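PDB 3QTG: pyruvate kinase, which catalyses the last step of glycolysis, transferring the phosphoryl group of phosphoenolpyruvate to ADP to give pyruvate and ATP. Local coordinates for residues A13-A21 with L412-P420; D183-S191 with S216-Q224. One frame throughout, in Å; residues are numbered along the deposited sequence.

Contact 1 of 2, residues A13-A21 with L412-P420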
loop_
_atom_site.group_PDB
_atom_site.type_symbol
_atom_site.label_atom_id
_atom_site.label_comp_id
_atom_site.label_asym_id
_atom_site.label_seq_id
_atom_site.Cartn_x
_atom_site.Cartn_y
_atom_site.Cartn_z
ATOM N N ALA A 13 -2.770 7.295 -31.979
ATOM C CA ALA A 13 -3.622 7.149 -33.180
ATOM C C ALA A 13 -5.135 7.295 -32.957
ATOM O O ALA A 13 -5.835 7.880 -33.804
ATOM C CB ALA A 13 -3.311 5.838 -33.913
ATOM N N ARG A 14 -5.636 6.754 -31.842
ATOM C CA ARG A 14 -7.054 6.884 -31.478
ATOM C C ARG A 14 -7.218 7.504 -30.093
ATOM O O ARG A 14 -6.565 7.097 -29.135
ATOM C CB ARG A 14 -7.783 5.536 -31.558
ATOM C CG ARG A 14 -9.313 5.635 -31.418
ATOM C CD ARG A 14 -9.925 6.609 -32.435
ATOM N NE ARG A 14 -9.958 6.051 -33.792
ATOM C CZ ARG A 14 -11.072 5.713 -34.446
ATOM N NH1 ARG A 14 -12.267 5.883 -33.879
ATOM N NH2 ARG A 14 -10.987 5.201 -35.672
ATOM N N ASN A 15 -8.098 8.496 -30.006
ATOM C CA ASN A 15 -8.248 9.261 -28.779
ATOM C C ASN A 15 -9.075 8.563 -27.699
ATOM O O ASN A 15 -10.048 7.849 -27.974
ATOM C CB ASN A 15 -8.723 10.709 -29.054
ATOM C CG ASN A 15 -7.581 11.631 -29.508
ATOM O OD1 ASN A 15 -7.769 12.512 -30.356
ATOM N ND2 ASN A 15 -6.391 11.425 -28.947
ATOM N N LEU A 16 -8.639 8.762 -26.461
ATOM C CA LEU A 16 -9.359 8.276 -25.303
ATOM C C LEU A 16 -10.273 9.387 -24.852
ATOM O O LEU A 16 -11.437 9.141 -24.572
ATOM C CB LEU A 16 -8.383 7.843 -24.219
ATOM C CG LEU A 16 -7.330 6.787 -24.616
ATOM C CD1 LEU A 16 -6.530 6.377 -23.389
ATOM C CD2 LEU A 16 -7.982 5.560 -25.246
ATOM N N THR A 17 -9.744 10.614 -24.832
ATOM C CA THR A 17 -10.551 11.819 -24.625
ATOM C C THR A 17 -11.383 12.084 -25.877
ATOM O O THR A 17 -10.861 12.122 -26.983
ATOM C CB THR A 17 -9.688 13.046 -24.343
ATOM O OG1 THR A 17 -8.721 12.720 -23.340
ATOM C CG2 THR A 17 -10.556 14.203 -23.856
ATOM N N LYS A 18 -12.683 12.252 -25.681
ATOM C CA LYS A 18 -13.599 12.487 -26.784
ATOM C C LYS A 18 -13.759 13.977 -27.113
ATOM O O LYS A 18 -13.610 14.844 -26.256
ATOM C CB LYS A 18 -14.951 11.799 -26.516
ATOM C CG LYS A 18 -14.830 10.283 -26.267
ATOM C CD LYS A 18 -14.066 9.598 -27.400
ATOM C CE LYS A 18 -14.008 8.110 -27.225
ATOM N NZ LYS A 18 -15.391 7.592 -27.117
ATOM N N ARG A 19 -14.060 14.248 -28.378
ATOM C CA ARG A 19 -14.001 15.594 -28.945
ATOM C C ARG A 19 -15.406 15.979 -29.386
ATOM O O ARG A 19 -16.005 15.313 -30.239
ATOM C CB ARG A 19 -13.039 15.609 -30.146
ATOM C CG ARG A 19 -11.610 15.082 -29.860
ATOM C CD ARG A 19 -10.941 14.442 -31.103
ATOM N NE ARG A 19 -11.736 13.321 -31.612
ATOM C CZ ARG A 19 -11.454 12.584 -32.683
ATOM N NH1 ARG A 19 -10.376 12.821 -33.422
ATOM N NH2 ARG A 19 -12.266 11.593 -33.015
ATOM N N VAL A 20 -15.939 17.029 -28.767
ATOM C CA VAL A 20 -17.262 17.547 -29.092
ATOM C C VAL A 20 -17.152 18.968 -29.675
ATOM O O VAL A 20 -16.443 19.810 -29.126
ATOM C CB VAL A 20 -18.208 17.524 -27.846
ATOM C CG1 VAL A 20 -19.465 18.388 -28.066
ATOM C CG2 VAL A 20 -18.584 16.097 -27.506
ATOM N N ALA A 21 -17.829 19.210 -30.796
ATOM C CA ALA A 21 -17.892 20.557 -31.400
ATOM C C ALA A 21 -19.319 21.060 -31.466
ATOM O O ALA A 21 -20.239 20.276 -31.664
ATOM C CB ALA A 21 -17.283 20.572 -32.781
ATOM N N LEU A 412 -22.442 6.169 -26.666
ATOM C CA LEU A 412 -21.122 5.780 -26.143
ATOM C C LEU A 412 -19.969 6.509 -26.841
ATOM O O LEU A 412 -18.833 6.502 -26.377
ATOM C CB LEU A 412 -20.945 4.259 -26.269
ATOM C CG LEU A 412 -21.996 3.415 -25.566
ATOM C CD1 LEU A 412 -21.694 1.942 -25.796
ATOM C CD2 LEU A 412 -22.064 3.748 -24.059
ATOM N N SER A 413 -20.301 7.169 -27.941
ATOM C CA SER A 413 -19.345 7.927 -28.731
ATOM C C SER A 413 -18.570 9.007 -27.954
ATOM O O SER A 413 -17.435 9.340 -28.307
ATOM C CB SER A 413 -20.093 8.573 -29.885
ATOM O OG SER A 413 -19.161 8.935 -30.883
ATOM N N ILE A 414 -19.191 9.550 -26.905
ATOM C CA ILE A 414 -18.572 10.595 -26.094
ATOM C C ILE A 414 -18.185 10.124 -24.680
ATOM O O ILE A 414 -17.929 10.933 -23.791
ATOM C CB ILE A 414 -19.411 11.931 -26.100
ATOM C CG1 ILE A 414 -20.799 11.765 -25.448
ATOM C CG2 ILE A 414 -19.560 12.451 -27.544
ATOM C CD1 ILE A 414 -21.356 13.093 -24.925
ATOM N N VAL A 415 -18.145 8.805 -24.489
ATOM C CA VAL A 415 -17.662 8.206 -23.249
ATOM C C VAL A 415 -16.170 7.848 -23.433
ATOM O O VAL A 415 -15.766 7.365 -24.498
ATOM C CB VAL A 415 -18.522 6.954 -22.840
ATOM C CG1 VAL A 415 -17.997 6.335 -21.525
ATOM C CG2 VAL A 415 -20.011 7.339 -22.658
ATOM N N TRP A 416 -15.366 8.131 -22.419
ATOM C CA TRP A 416 -13.926 7.789 -22.364
ATOM C C TRP A 416 -13.540 6.443 -23.003
ATOM O O TRP A 416 -14.052 5.398 -22.608
ATOM C CB TRP A 416 -13.468 7.783 -20.904
ATOM C CG TRP A 416 -12.088 7.213 -20.690
ATOM C CD1 TRP A 416 -11.765 5.894 -20.459
ATOM C CD2 TRP A 416 -10.850 7.938 -20.667
ATOM N NE1 TRP A 416 -10.424 5.762 -20.298
ATOM C CE2 TRP A 416 -9.824 6.987 -20.430
ATOM C CE3 TRP A 416 -10.509 9.297 -20.815
ATOM C CZ2 TRP A 416 -8.460 7.341 -20.336
ATOM C CZ3 TRP A 416 -9.134 9.665 -20.725
ATOM C CH2 TRP A 416 -8.131 8.671 -20.479
ATOM N N ALA A 417 -12.633 6.502 -23.974
ATOM C CA ALA A 417 -11.950 5.341 -24.608
ATOM C C ALA A 417 -12.797 4.469 -25.513
ATOM O O ALA A 417 -12.254 3.622 -26.235
ATOM C CB ALA A 417 -11.192 4.460 -23.559
ATOM N N LEU A 418 -14.117 4.641 -25.472
ATOM C CA LEU A 418 -15.007 3.706 -26.153
ATOM C C LEU A 418 -15.025 3.905 -27.649
ATOM O O LEU A 418 -15.149 5.040 -28.150
ATOM C CB LEU A 418 -16.440 3.753 -25.601
ATOM C CG LEU A 418 -16.647 3.518 -24.099
ATOM C CD1 LEU A 418 -18.120 3.342 -23.842
ATOM C CD2 LEU A 418 -15.840 2.311 -23.579
ATOM N N GLU A 419 -14.896 2.791 -28.359
ATOM C CA GLU A 419 -15.112 2.790 -29.802
ATOM C C GLU A 419 -16.314 1.915 -30.157
ATOM O O GLU A 419 -16.190 0.697 -30.294
ATOM C CB GLU A 419 -13.871 2.381 -30.594
ATOM C CG GLU A 419 -13.955 2.941 -32.011
ATOM C CD GLU A 419 -13.006 2.280 -32.972
ATOM O OE1 GLU A 419 -13.486 1.742 -33.993
ATOM O OE2 GLU A 419 -11.786 2.286 -32.706
ATOM N N PRO A 420 -17.484 2.551 -30.290
ATOM C CA PRO A 420 -18.706 1.812 -30.533
ATOM C C PRO A 420 -18.881 1.390 -31.987
ATOM O O PRO A 420 -18.740 2.201 -32.910
ATOM C CB PRO A 420 -19.803 2.775 -30.065
ATOM C CG PRO A 420 -19.207 4.150 -30.238
ATOM C CD PRO A 420 -17.712 4.010 -30.156
#
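Leu16 lies over one face of the Trp416 indole, its CB 3.8 Å from the centroid of the six-membered ring and 11° off the ring normal, a CH-pi contact. Leu16 CG stands anti to its carbonyl carbon (chi1 -56°), and the two methyls part from there: CD1 meets Trp416 CZ2 near the rim of the ring, while CD2 rests on Ala417 CB. The indole is held as well by its NE1, hydrogen-bonded to the carbonyl of Pro395. Further along, Val20 CG2 touches Ile414 CG2 at 3.8 Å. Residues 18-21 belong to the first strand of the (βα)8 barrel, and 412-420 run from a type I turn through a type II turn into an edge strand of the C-terminal alpha/beta sheet, so the contact joins two domains. Ala417 N donates a backbone hydrogen bond to Leu16 O at 3.0 Å. Lys18 reaches across, bent at chi2 and chi4, and its NZ donates hydrogen bonds to three carbonyl oxygens: Val415 O at 2.7 Å, Leu418 O at 2.8 Å and Ser413 O at 2.9 Å. Together they grip the ammonium of this buried lysine, which meets Leu418 O on a lone pair but sits above the Ser413 carbonyl plane. At the exposed margin the Arg14 guanidinium and Glu419 carboxylate stack with planes 11° apart; NH1 and OE2 are 3.8 Å apart, a long salt bridge of charges alone, and Arg14 is poorly ordered.

Contact 2 of 2, residues D183-S191 with S216-Q224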
loop_
_atom_site.group_PDB
_atom_site.type_symbol
_atom_site.label_atom_id
_atom_site.label_comp_id
_atom_site.label_asym_id
_atom_site.label_seq_id
_atom_site.Cartn_x
_atom_site.Cartn_y
_atom_site.Cartn_z
ATOM N N ASP A 183 -37.787 26.220 -22.249
ATOM C CA ASP A 183 -37.184 24.902 -22.457
ATOM C C ASP A 183 -38.262 23.901 -22.883
ATOM O O ASP A 183 -38.098 23.180 -23.876
ATOM C CB ASP A 183 -36.446 24.421 -21.192
ATOM C CG ASP A 183 -35.155 25.208 -20.915
ATOM O OD1 ASP A 183 -34.653 25.905 -21.828
ATOM O OD2 ASP A 183 -34.642 25.123 -19.775
ATOM N N VAL A 184 -39.357 23.882 -22.120
ATOM C CA VAL A 184 -40.573 23.125 -22.434
ATOM C C VAL A 184 -40.994 23.351 -23.892
ATOM O O VAL A 184 -41.256 22.392 -24.615
ATOM C CB VAL A 184 -41.730 23.499 -21.460
ATOM C CG1 VAL A 184 -43.062 22.876 -21.898
ATOM C CG2 VAL A 184 -41.394 23.083 -20.025
ATOM N N GLU A 185 -41.031 24.618 -24.314
ATOM C CA GLU A 185 -41.363 24.997 -25.687
ATOM C C GLU A 185 -40.353 24.470 -26.705
ATOM O O GLU A 185 -40.742 23.980 -27.760
ATOM C CB GLU A 185 -41.486 26.527 -25.823
ATOM C CG GLU A 185 -42.716 27.160 -25.128
ATOM C CD GLU A 185 -42.867 28.673 -25.402
ATOM O OE1 GLU A 185 -43.939 29.058 -25.933
ATOM O OE2 GLU A 185 -41.936 29.468 -25.090
ATOM N N ALA A 186 -39.060 24.586 -26.395
ATOM C CA ALA A 186 -37.997 24.127 -27.298
ATOM C C ALA A 186 -37.955 22.606 -27.454
ATOM O O ALA A 186 -37.674 22.092 -28.536
ATOM C CB ALA A 186 -36.625 24.669 -26.843
ATOM N N LEU A 187 -38.255 21.884 -26.379
ATOM C CA LEU A 187 -38.285 20.423 -26.428
ATOM C C LEU A 187 -39.459 19.842 -27.240
ATOM O O LEU A 187 -39.311 18.803 -27.904
ATOM C CB LEU A 187 -38.221 19.834 -25.016
ATOM C CG LEU A 187 -36.879 19.258 -24.510
ATOM C CD1 LEU A 187 -35.678 19.497 -25.430
ATOM C CD2 LEU A 187 -36.572 19.700 -23.095
ATOM N N LYS A 188 -40.624 20.481 -27.207
ATOM C CA LYS A 188 -41.708 19.936 -28.028
ATOM C C LYS A 188 -41.644 20.395 -29.482
ATOM O O LYS A 188 -42.068 19.669 -30.378
ATOM C CB LYS A 188 -43.107 20.056 -27.399
ATOM C CG LYS A 188 -43.331 21.178 -26.440
ATOM C CD LYS A 188 -44.346 20.733 -25.402
ATOM C CE LYS A 188 -45.178 21.902 -24.900
ATOM N NZ LYS A 188 -46.358 21.433 -24.117
ATOM N N ALA A 189 -41.048 21.557 -29.713
ATOM C CA ALA A 189 -40.745 22.009 -31.069
ATOM C C ALA A 189 -39.864 21.011 -31.818
ATOM O O ALA A 189 -39.971 20.871 -33.036
ATOM C CB ALA A 189 -40.066 23.375 -31.032
ATOM N N ILE A 190 -39.000 20.319 -31.076
ATOM C CA ILE A 190 -37.974 19.444 -31.656
ATOM C C ILE A 190 -38.330 17.960 -31.493
ATOM O O ILE A 190 -37.709 17.094 -32.100
ATOM C CB ILE A 190 -36.551 19.827 -31.111
ATOM C CG1 ILE A 190 -35.926 20.917 -31.986
ATOM C CG2 ILE A 190 -35.606 18.646 -31.016
ATOM C CD1 ILE A 190 -36.080 22.329 -31.422
ATOM N N SER A 191 -39.374 17.696 -30.709
ATOM C CA SER A 191 -39.903 16.343 -30.488
ATOM C C SER A 191 -40.182 15.449 -31.705
ATOM O O SER A 191 -40.119 14.225 -31.565
ATOM C CB SER A 191 -41.147 16.391 -29.593
ATOM O OG SER A 191 -40.775 16.747 -28.269
ATOM N N SER A 216 -38.707 13.799 -16.355
ATOM C CA SER A 216 -40.145 13.507 -16.532
ATOM C C SER A 216 -40.701 14.141 -17.794
ATOM O O SER A 216 -41.472 13.515 -18.508
ATOM C CB SER A 216 -40.977 14.003 -15.346
ATOM O OG SER A 216 -40.328 13.773 -14.119
ATOM N N LEU A 217 -40.328 15.392 -18.051
ATOM C CA LEU A 217 -40.701 16.047 -19.295
ATOM C C LEU A 217 -40.190 15.301 -20.540
ATOM O O LEU A 217 -40.948 15.121 -21.502
ATOM C CB LEU A 217 -40.239 17.508 -19.310
ATOM C CG LEU A 217 -40.547 18.237 -20.625
ATOM C CD1 LEU A 217 -42.065 18.376 -20.835
ATOM C CD2 LEU A 217 -39.833 19.596 -20.701
ATOM N N LEU A 218 -38.918 14.883 -20.521
ATOM C CA LEU A 218 -38.308 14.176 -21.655
ATOM C C LEU A 218 -39.001 12.847 -21.905
ATOM O O LEU A 218 -39.240 12.470 -23.054
ATOM C CB LEU A 218 -36.798 13.966 -21.446
ATOM C CG LEU A 218 -35.885 15.208 -21.504
ATOM C CD1 LEU A 218 -34.457 14.910 -21.013
ATOM C CD2 LEU A 218 -35.860 15.813 -22.907
ATOM N N THR A 219 -39.334 12.158 -20.819
ATOM C CA THR A 219 -40.116 10.929 -20.855
ATOM C C THR A 219 -41.536 11.174 -21.398
ATOM O O THR A 219 -41.984 10.466 -22.309
ATOM C CB THR A 219 -40.157 10.277 -19.465
ATOM O OG1 THR A 219 -38.813 10.009 -19.045
ATOM C CG2 THR A 219 -40.948 8.954 -19.487
ATOM N N GLU A 220 -42.225 12.180 -20.857
ATOM C CA GLU A 220 -43.556 12.569 -21.350
ATOM C C GLU A 220 -43.564 12.775 -22.872
ATOM O O GLU A 220 -44.531 12.425 -23.556
ATOM C CB GLU A 220 -44.042 13.847 -20.650
ATOM C CG GLU A 220 -45.459 14.298 -21.055
ATOM C CD GLU A 220 -45.646 15.824 -21.039
ATOM O OE1 GLU A 220 -44.960 16.518 -20.254
ATOM O OE2 GLU A 220 -46.496 16.330 -21.814
ATOM N N LEU A 221 -42.469 13.326 -23.391
ATOM C CA LEU A 221 -42.386 13.735 -24.793
ATOM C C LEU A 221 -41.795 12.660 -25.694
ATOM O O LEU A 221 -41.622 12.872 -26.893
ATOM C CB LEU A 221 -41.603 15.044 -24.916
ATOM C CG LEU A 221 -42.310 16.293 -24.402
ATOM C CD1 LEU A 221 -41.341 17.459 -24.331
ATOM C CD2 LEU A 221 -43.538 16.638 -25.274
ATOM N N GLY A 222 -41.508 11.501 -25.110
ATOM C CA GLY A 222 -40.993 10.348 -25.855
ATOM C C GLY A 222 -39.501 10.363 -26.167
ATOM O O GLY A 222 -39.043 9.602 -27.013
ATOM N N PHE A 223 -38.739 11.232 -25.508
ATOM C CA PHE A 223 -37.286 11.216 -25.666
ATOM C C PHE A 223 -36.684 10.016 -24.955
ATOM O O PHE A 223 -37.172 9.605 -23.897
ATOM C CB PHE A 223 -36.643 12.489 -25.109
ATOM C CG PHE A 223 -36.774 13.684 -26.010
ATOM C CD1 PHE A 223 -37.983 14.376 -26.103
ATOM C CD2 PHE A 223 -35.690 14.123 -26.760
ATOM C CE1 PHE A 223 -38.108 15.485 -26.924
ATOM C CE2 PHE A 223 -35.805 15.235 -27.587
ATOM C CZ PHE A 223 -37.025 15.920 -27.665
ATOM N N GLN A 224 -35.619 9.470 -25.536
ATOM C CA GLN A 224 -34.791 8.470 -24.854
ATOM C C GLN A 224 -33.353 8.979 -24.790
ATOM O O GLN A 224 -32.442 8.387 -25.358
ATOM C CB GLN A 224 -34.867 7.119 -25.566
ATOM C CG GLN A 224 -36.261 6.504 -25.574
ATOM C CD GLN A 224 -36.422 5.418 -26.622
ATOM O OE1 GLN A 224 -37.490 5.273 -27.218
ATOM N NE2 GLN A 224 -35.364 4.659 -26.859
#
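Leu187 packs against Leu217, Leu218 and Leu221. Leu187 CG lies 3.9 Å from Leu218 CD2, its CD2 approaches Leu217 CD2, and its CB meets Leu221 CD1 at 4.0 Å. Val184 extends the apolar row toward the N-terminal side, CG2 touching Leu217 CD2 at 3.9 Å with the two side chains at about a right angle. Leu221 also turns CD2 against the aliphatic base of Lys188. Helices 183-190 and 216-220, both in the barrel domain, run in nearly the same direction, the axes of these short segments 10.9 Å apart at closest approach and inclined by 27°.

The other kind of contact is an aromatic edge against oxygens, where the chain leaves helix 208-220. A Schellman motif closes that helix at Gly222, whose positive phi turns the chain and brings Phe223 back toward helix 183-190. There the ring presents its edge: CE1 lies 3.2 Å from Ser191 OG and 3.7 Å from Leu187 O, both near the ring plane. Ser191 OG, set anti to its own carbonyl carbon (chi1 -70°), donates a hydrogen bond to Leu187 O at 2.6 Å.

With that proton committed within its own segment, the serine oxygen faces the weakly positive ring edge, consistent with a mild electrostatic attraction added to an interface that otherwise depends on apolar packing.

In the fold
Contact 1 joins the barrel domain to the C-terminal alpha/beta domain, whereas contact 2 lies wholly within the barrel domain, between two helices of its outer layer. Their centres are about 27 Å apart and their nearest atoms about 10 Å apart, so they do not touch. Each nevertheless comes close to residues assigned by similarity to the active site. In contact 1 the Val20 side chain is about 4 Å from that of Arg46, a probable substrate-binding residue; in contact 2 the Leu187 side chain is about 4 Å from that of Leu49, probably part of the ATP site. Asp80, a likely potassium ligand, lies about 9 Å from Val20 and about 10 Å from Leu187, side chain to side chain.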